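Local coordinates for protein C-C motif chemokine 1 (Homo sapiens, PDB 4OIJ) that acts as a secreted chemotactic cytokine that draws monocytes but not neutrophils and binds the chemokine receptor CCR8, at residues L40-K45 and V56-R61; I20-I25 and K64-C69. One frame throughout, in Å; residues are numbered along the deposited sequence.

Interaction 1. Residues L40-K45 and V56-R61. With SO4 (sulfate ion), chain F; SO4 (sulfate ion), chain K; SO4 (sulfate ion), chain M.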
loop_
_atom_site.group_PDB
_atom_site.type_symbol
_atom_site.label_atom_id
_atom_site.label_comp_id
_atom_site.label_asym_id
_atom_site.label_seq_id
_atom_site.Cartn_x
_atom_site.Cartn_y
_atom_site.Cartn_z
ATOM N N LEU A 40 2.726 2.521 12.275
ATOM C CA LEU A 40 1.264 2.526 12.242
ATOM C C LEU A 40 0.870 3.447 11.082
ATOM O O LEU A 40 1.483 4.515 10.926
ATOM C CB LEU A 40 0.779 3.216 13.552
ATOM C CG LEU A 40 -0.421 2.638 14.259
ATOM C CD1 LEU A 40 0.002 1.536 15.213
ATOM C CD2 LEU A 40 -1.123 3.697 15.060
ATOM N N ILE A 41 -0.162 3.102 10.313
ATOM C CA ILE A 41 -0.629 4.024 9.282
ATOM C C ILE A 41 -1.935 4.689 9.776
ATOM O O ILE A 41 -2.868 3.988 10.179
ATOM C CB ILE A 41 -0.849 3.309 7.927
ATOM C CG1 ILE A 41 0.417 2.537 7.482
ATOM C CG2 ILE A 41 -1.361 4.283 6.834
ATOM C CD1 ILE A 41 0.025 1.271 6.558
ATOM N N PHE A 42 -1.999 6.026 9.750
ATOM C CA PHE A 42 -3.230 6.721 10.036
ATOM C C PHE A 42 -3.824 7.140 8.692
ATOM O O PHE A 42 -3.118 7.724 7.859
ATOM C CB PHE A 42 -2.985 7.976 10.885
ATOM C CG PHE A 42 -2.549 7.713 12.301
ATOM C CD1 PHE A 42 -3.374 7.010 13.180
ATOM C CD2 PHE A 42 -1.367 8.264 12.795
ATOM C CE1 PHE A 42 -3.004 6.828 14.517
ATOM C CE2 PHE A 42 -1.005 8.094 14.134
ATOM C CZ PHE A 42 -1.817 7.367 14.983
ATOM N N LYS A 43 -5.114 6.864 8.488
ATOM C CA LYS A 43 -5.827 7.294 7.285
ATOM C C LYS A 43 -6.368 8.651 7.603
ATOM O O LYS A 43 -7.026 8.811 8.623
ATOM C CB LYS A 43 -6.972 6.330 6.927
ATOM C CG LYS A 43 -7.674 6.685 5.611
ATOM C CD LYS A 43 -8.940 5.868 5.333
ATOM C CE LYS A 43 -9.348 6.000 3.884
ATOM N NZ LYS A 43 -9.744 7.391 3.535
ATOM N N LEU A 44 -6.018 9.647 6.801
ATOM C CA LEU A 44 -6.479 11.014 7.025
ATOM C C LEU A 44 -7.673 11.314 6.097
ATOM O O LEU A 44 -8.158 10.421 5.390
ATOM C CB LEU A 44 -5.323 12.027 6.830
ATOM C CG LEU A 44 -4.019 11.815 7.653
ATOM C CD1 LEU A 44 -2.907 12.729 7.179
ATOM C CD2 LEU A 44 -4.241 12.038 9.128
ATOM N N LYS A 45 -8.175 12.549 6.124
ATOM C CA LYS A 45 -9.318 12.943 5.296
ATOM C C LYS A 45 -8.952 12.980 3.804
ATOM O O LYS A 45 -7.760 12.957 3.455
ATOM C CB LYS A 45 -9.912 14.266 5.788
ATOM C CG LYS A 45 -10.167 14.305 7.303
ATOM C CD LYS A 45 -11.203 13.283 7.793
ATOM C CE LYS A 45 -11.162 13.071 9.291
ATOM N NZ LYS A 45 -11.926 14.114 10.034
ATOM N N VAL A 56 6.260 6.127 19.839
ATOM C CA VAL A 56 6.089 7.546 20.179
ATOM C C VAL A 56 4.726 7.717 20.883
ATOM O O VAL A 56 3.711 7.241 20.380
ATOM C CB VAL A 56 6.211 8.437 18.913
ATOM C CG1 VAL A 56 6.148 9.917 19.274
ATOM C CG2 VAL A 56 7.484 8.132 18.136
ATOM N N GLY A 57 4.748 8.368 22.048
ATOM C CA GLY A 57 3.610 8.620 22.933
ATOM C C GLY A 57 2.272 8.957 22.308
ATOM O O GLY A 57 1.304 8.236 22.543
ATOM N N TRP A 58 2.196 10.060 21.529
ATOM C CA TRP A 58 0.959 10.557 20.902
ATOM C C TRP A 58 0.280 9.570 19.955
ATOM O O TRP A 58 -0.951 9.516 19.908
ATOM C CB TRP A 58 1.172 11.923 20.224
ATOM C CG TRP A 58 2.083 11.928 19.017
ATOM C CD1 TRP A 58 3.409 12.259 18.993
ATOM C CD2 TRP A 58 1.703 11.687 17.642
ATOM N NE1 TRP A 58 3.896 12.179 17.704
ATOM C CE2 TRP A 58 2.863 11.856 16.851
ATOM C CE3 TRP A 58 0.478 11.394 16.998
ATOM C CZ2 TRP A 58 2.841 11.737 15.452
ATOM C CZ3 TRP A 58 0.458 11.262 15.615
ATOM C CH2 TRP A 58 1.632 11.411 14.858
ATOM N N VAL A 59 1.093 8.798 19.201
ATOM C CA VAL A 59 0.640 7.791 18.249
ATOM C C VAL A 59 -0.184 6.707 18.970
ATOM O O VAL A 59 -1.232 6.304 18.468
ATOM C CB VAL A 59 1.829 7.191 17.465
ATOM C CG1 VAL A 59 1.366 6.099 16.497
ATOM C CG2 VAL A 59 2.604 8.283 16.736
ATOM N N GLN A 60 0.313 6.255 20.139
ATOM C CA GLN A 60 -0.295 5.237 21.000
ATOM C C GLN A 60 -1.653 5.698 21.522
ATOM O O GLN A 60 -2.615 4.928 21.479
ATOM C CB GLN A 60 0.637 4.907 22.183
ATOM C CG GLN A 60 1.936 4.210 21.788
ATOM C CD GLN A 60 2.910 4.034 22.935
ATOM O OE1 GLN A 60 3.044 4.885 23.832
ATOM N NE2 GLN A 60 3.652 2.935 22.900
ATOM N N ARG A 61 -1.723 6.955 22.011
ATOM C CA ARG A 61 -2.950 7.556 22.541
ATOM C C ARG A 61 -3.982 7.800 21.443
ATOM O O ARG A 61 -5.170 7.649 21.698
ATOM C CB ARG A 61 -2.664 8.846 23.334
ATOM C CG ARG A 61 -1.538 8.694 24.360
ATOM C CD ARG A 61 -1.442 9.848 25.315
ATOM N NE ARG A 61 -1.090 11.121 24.683
ATOM C CZ ARG A 61 0.150 11.542 24.455
ATOM N NH1 ARG A 61 1.188 10.766 24.745
ATOM N NH2 ARG A 61 0.363 12.745 23.938
HETATM S S SO4 F . 3.983 13.034 23.039
HETATM O O1 SO4 F . 3.128 12.657 24.174
HETATM O O2 SO4 F . 4.400 11.827 22.315
HETATM O O3 SO4 F . 3.262 13.978 22.144
HETATM O O4 SO4 F . 5.187 13.742 23.565
HETATM S S SO4 K . 7.398 9.182 23.888
HETATM O O1 SO4 K . 8.609 9.374 24.711
HETATM O O2 SO4 K . 6.909 7.805 24.047
HETATM O O3 SO4 K . 6.364 10.127 24.309
HETATM O O4 SO4 K . 7.725 9.438 22.491
HETATM S S SO4 M . -3.137 13.538 23.181
HETATM O O1 SO4 M . -1.748 13.994 22.953
HETATM O O2 SO4 M . -3.114 12.207 23.779
HETATM O O3 SO4 M . -3.826 14.465 24.096
HETATM O O4 SO4 M . -3.889 13.517 21.899
#
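The F42 ring meets V59 with its far end: F42 CZ comes to 3.7 Å from the methyl V59 CG1, while the carbonyl oxygen of V59 lies at the ring edge, in its plane. One atom along the rim, F42 CE2 approaches W58 CZ3 at 3.8 Å, the two rings meeting at a slant. V59 CG1 is shared, for L40 CD2 reaches the same methyl at 3.7 Å, the leucine and valine side chains passing alongside with their ends pointing opposite ways. With CG1 anti to the backbone N (chi1 178°), V59 gives this methyl to the strand and places CG2 over the centre of the W58 ring, 3.4 Å above its plane. A chi1 of 67° at W58 turns the indole alongside V59 to receive that methyl. No hydrogen bond links the two segments; the helix 57-64 lies on the strand 39-44 through apolar groups, as in the chemokine fold, where a C-terminal helix packs across a three-stranded antiparallel sheet. L40 and F42 are held in that sheet by backbone bonds to A52 and A50. The indole also meets H62 edge-to-face. Were it cut back to an alanine here, F42 CE2 and V59 CG2 would probably lose their aromatic neighbour, opening a gap beside the helix. Farther out lie sulfates, probably from the crystallisation liquor, two at the helix start and a third beside the R61 guanidinium. W58 N donates to O2 of the chain F sulfate at 2.9 Å, and the same ion takes R61 NH1 and NH2 on O1, while the chain M sulfate accepts R61 NH2 through its O1. W58 CA lies against one face of the R61 guanidinium, and G57 N binds the chain K sulfate.

Interaction 2. Residues I20-I25 and K64-C69. With SO4 (sulfate ion), chain J.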
loop_
_atom_site.group_PDB
_atom_site.type_symbol
_atom_site.label_atom_id
_atom_site.label_comp_id
_atom_site.label_asym_id
_atom_site.label_seq_id
_atom_site.Cartn_x
_atom_site.Cartn_y
_atom_site.Cartn_z
ATOM N N ILE A 20 -0.102 14.750 14.702
ATOM C CA ILE A 20 -1.251 14.919 13.818
ATOM C C ILE A 20 -2.498 15.031 14.694
ATOM O O ILE A 20 -2.734 14.133 15.512
ATOM C CB ILE A 20 -1.372 13.750 12.812
ATOM C CG1 ILE A 20 -0.163 13.746 11.844
ATOM C CG2 ILE A 20 -2.716 13.797 12.057
ATOM C CD1 ILE A 20 0.080 12.489 11.249
ATOM N N PRO A 21 -3.332 16.086 14.516
ATOM C CA PRO A 21 -4.560 16.183 15.308
ATOM C C PRO A 21 -5.460 14.962 15.128
ATOM O O PRO A 21 -5.722 14.539 13.997
ATOM C CB PRO A 21 -5.205 17.482 14.801
ATOM C CG PRO A 21 -4.070 18.290 14.275
ATOM C CD PRO A 21 -3.195 17.249 13.618
ATOM N N LEU A 22 -5.887 14.369 16.262
ATOM C CA LEU A 22 -6.778 13.211 16.298
ATOM C C LEU A 22 -8.019 13.404 15.407
ATOM O O LEU A 22 -8.347 12.496 14.643
ATOM C CB LEU A 22 -7.185 12.853 17.736
ATOM C CG LEU A 22 -8.062 11.612 17.892
ATOM C CD1 LEU A 22 -7.287 10.319 17.531
ATOM C CD2 LEU A 22 -8.637 11.542 19.278
ATOM N N ARG A 23 -8.632 14.605 15.435
ATOM C CA ARG A 23 -9.817 14.964 14.615
ATOM C C ARG A 23 -9.544 14.877 13.095
ATOM O O ARG A 23 -10.472 14.724 12.320
ATOM C CB ARG A 23 -10.368 16.358 15.011
ATOM C CG ARG A 23 -9.376 17.519 14.781
ATOM C CD ARG A 23 -9.728 18.831 15.493
ATOM N NE ARG A 23 -8.586 19.344 16.268
ATOM C CZ ARG A 23 -7.550 20.011 15.755
ATOM N NH1 ARG A 23 -7.502 20.280 14.454
ATOM N NH2 ARG A 23 -6.539 20.385 16.532
ATOM N N ALA A 24 -8.265 14.960 12.685
ATOM C CA ALA A 24 -7.837 14.886 11.284
ATOM C C ALA A 24 -7.798 13.458 10.732
ATOM O O ALA A 24 -7.725 13.288 9.511
ATOM C CB ALA A 24 -6.459 15.524 11.135
ATOM N N ILE A 25 -7.808 12.440 11.624
ATOM C CA ILE A 25 -7.658 11.012 11.282
ATOM C C ILE A 25 -9.002 10.303 11.251
ATOM O O ILE A 25 -9.800 10.468 12.170
ATOM C CB ILE A 25 -6.686 10.301 12.280
ATOM C CG1 ILE A 25 -5.357 11.083 12.482
ATOM C CG2 ILE A 25 -6.415 8.853 11.869
ATOM C CD1 ILE A 25 -4.588 10.795 13.811
ATOM N N LYS A 64 -5.666 4.357 20.392
ATOM C CA LYS A 64 -6.702 3.937 21.341
ATOM C C LYS A 64 -8.056 4.606 21.082
ATOM O O LYS A 64 -9.084 4.041 21.431
ATOM C CB LYS A 64 -6.249 4.197 22.790
ATOM C CG LYS A 64 -5.194 3.216 23.292
ATOM C CD LYS A 64 -5.172 3.139 24.819
ATOM C CE LYS A 64 -4.440 1.914 25.319
ATOM N NZ LYS A 64 -4.618 1.722 26.782
ATOM N N MET A 65 -8.050 5.805 20.479
ATOM C CA MET A 65 -9.252 6.595 20.202
ATOM C C MET A 65 -9.783 6.472 18.765
ATOM O O MET A 65 -10.670 7.233 18.367
ATOM C CB MET A 65 -9.021 8.055 20.615
ATOM C CG MET A 65 -8.681 8.196 22.081
ATOM S SD MET A 65 -8.545 9.913 22.560
ATOM C CE MET A 65 -7.033 9.849 23.579
ATOM N N LEU A 66 -9.248 5.497 17.999
ATOM C CA LEU A 66 -9.645 5.219 16.623
ATOM C C LEU A 66 -10.007 3.752 16.418
ATOM O O LEU A 66 -9.613 2.896 17.211
ATOM C CB LEU A 66 -8.513 5.571 15.643
ATOM C CG LEU A 66 -8.119 7.035 15.520
ATOM C CD1 LEU A 66 -6.650 7.160 14.965
ATOM C CD2 LEU A 66 -9.186 7.844 14.738
ATOM N N ARG A 67 -10.717 3.466 15.324
ATOM C CA ARG A 67 -11.031 2.097 14.891
ATOM C C ARG A 67 -10.093 1.706 13.711
ATOM O O ARG A 67 -9.491 2.593 13.101
ATOM C CB ARG A 67 -12.505 1.985 14.481
ATOM C CG ARG A 67 -13.466 2.430 15.599
ATOM C CD ARG A 67 -14.689 1.568 15.686
ATOM N NE ARG A 67 -15.442 1.810 16.917
ATOM C CZ ARG A 67 -15.385 1.039 18.001
ATOM N NH1 ARG A 67 -16.119 1.328 19.066
ATOM N NH2 ARG A 67 -14.583 -0.018 18.031
ATOM N N HIS A 68 -9.957 0.383 13.415
ATOM C CA HIS A 68 -9.158 -0.148 12.296
ATOM C C HIS A 68 -9.834 0.262 10.987
ATOM O O HIS A 68 -11.064 0.205 10.916
ATOM C CB HIS A 68 -9.121 -1.684 12.359
ATOM C CG HIS A 68 -7.914 -2.237 13.036
ATOM N ND1 HIS A 68 -6.767 -2.554 12.325
ATOM C CD2 HIS A 68 -7.712 -2.520 14.344
ATOM C CE1 HIS A 68 -5.904 -2.999 13.224
ATOM N NE2 HIS A 68 -6.425 -2.999 14.452
ATOM N N CYS A 69 -9.054 0.676 9.958
ATOM C CA CYS A 69 -9.620 1.076 8.655
ATOM C C CYS A 69 -10.360 -0.076 8.012
ATOM O O CYS A 69 -9.820 -1.179 8.032
ATOM C CB CYS A 69 -8.539 1.595 7.716
ATOM S SG CYS A 69 -7.951 3.257 8.084
HETATM S S SO4 J . -11.576 -1.660 15.789
HETATM O O1 SO4 J . -12.577 -0.815 16.412
HETATM O O2 SO4 J . -11.633 -3.014 16.426
HETATM O O3 SO4 J . -11.911 -1.728 14.340
HETATM O O4 SO4 J . -10.221 -1.054 15.990
#
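I25 CG2 presses on L66 CD1 at 3.5 Å, the two side chains lying nearly perpendicular, and L66 CD2 rests 3.7 Å from the backbone oxygen I25 O. L22 divides its methyls: L22 CD1 lies 3.9 Å from L66 CG, and L22 CD2 touches M65 SD at 3.7 Å. Its CG is anti to the backbone N (chi1 -177°), which carries the forked end across to both residues. Through these apolar meetings the turn 22-24, a short 3-10 segment leading into strand 25-30, packs on the chain leaving the C-terminal helix of the chemokine fold. Backbone bonds close the turn, A24 N to P21 O and I25 N to L22 O. Covalently, C69 is tied to C27 by a disulfide, anchoring the tail to strand 25-30, and R67 and C69 add backbone hydrogen bonds to Y28. R67 and H68 also bind a sulfate, probably from the crystallisation liquor: R67 NH2 donates to its O1 at 2.7 Å, with O1 at the edge of the guanidinium, near its plane, and the backbone N of H68 reaches both O3 and O4.

In the fold
The centres of the two interactions are 7 Å apart, on the same side of the chain's centre. Along the chain the order is 20-25, 40-45, 56-61, 64-69, so the strand-helix contact of interaction 1 falls wholly between the segments of interaction 2. The pairs touch directly: K45 NZ probably hydrogen-bonds to R23 O, and K43 CB packs on C69 SG. F42 also packs on I25, joining both apolar clusters, and H62 of the helix touches F42, L22 and I25. All four segments belong to one chemokine domain; with the C27-C69 disulfide tying the chain after the helix to strand 25-30, turn, sheet and helix form one continuous packed unit.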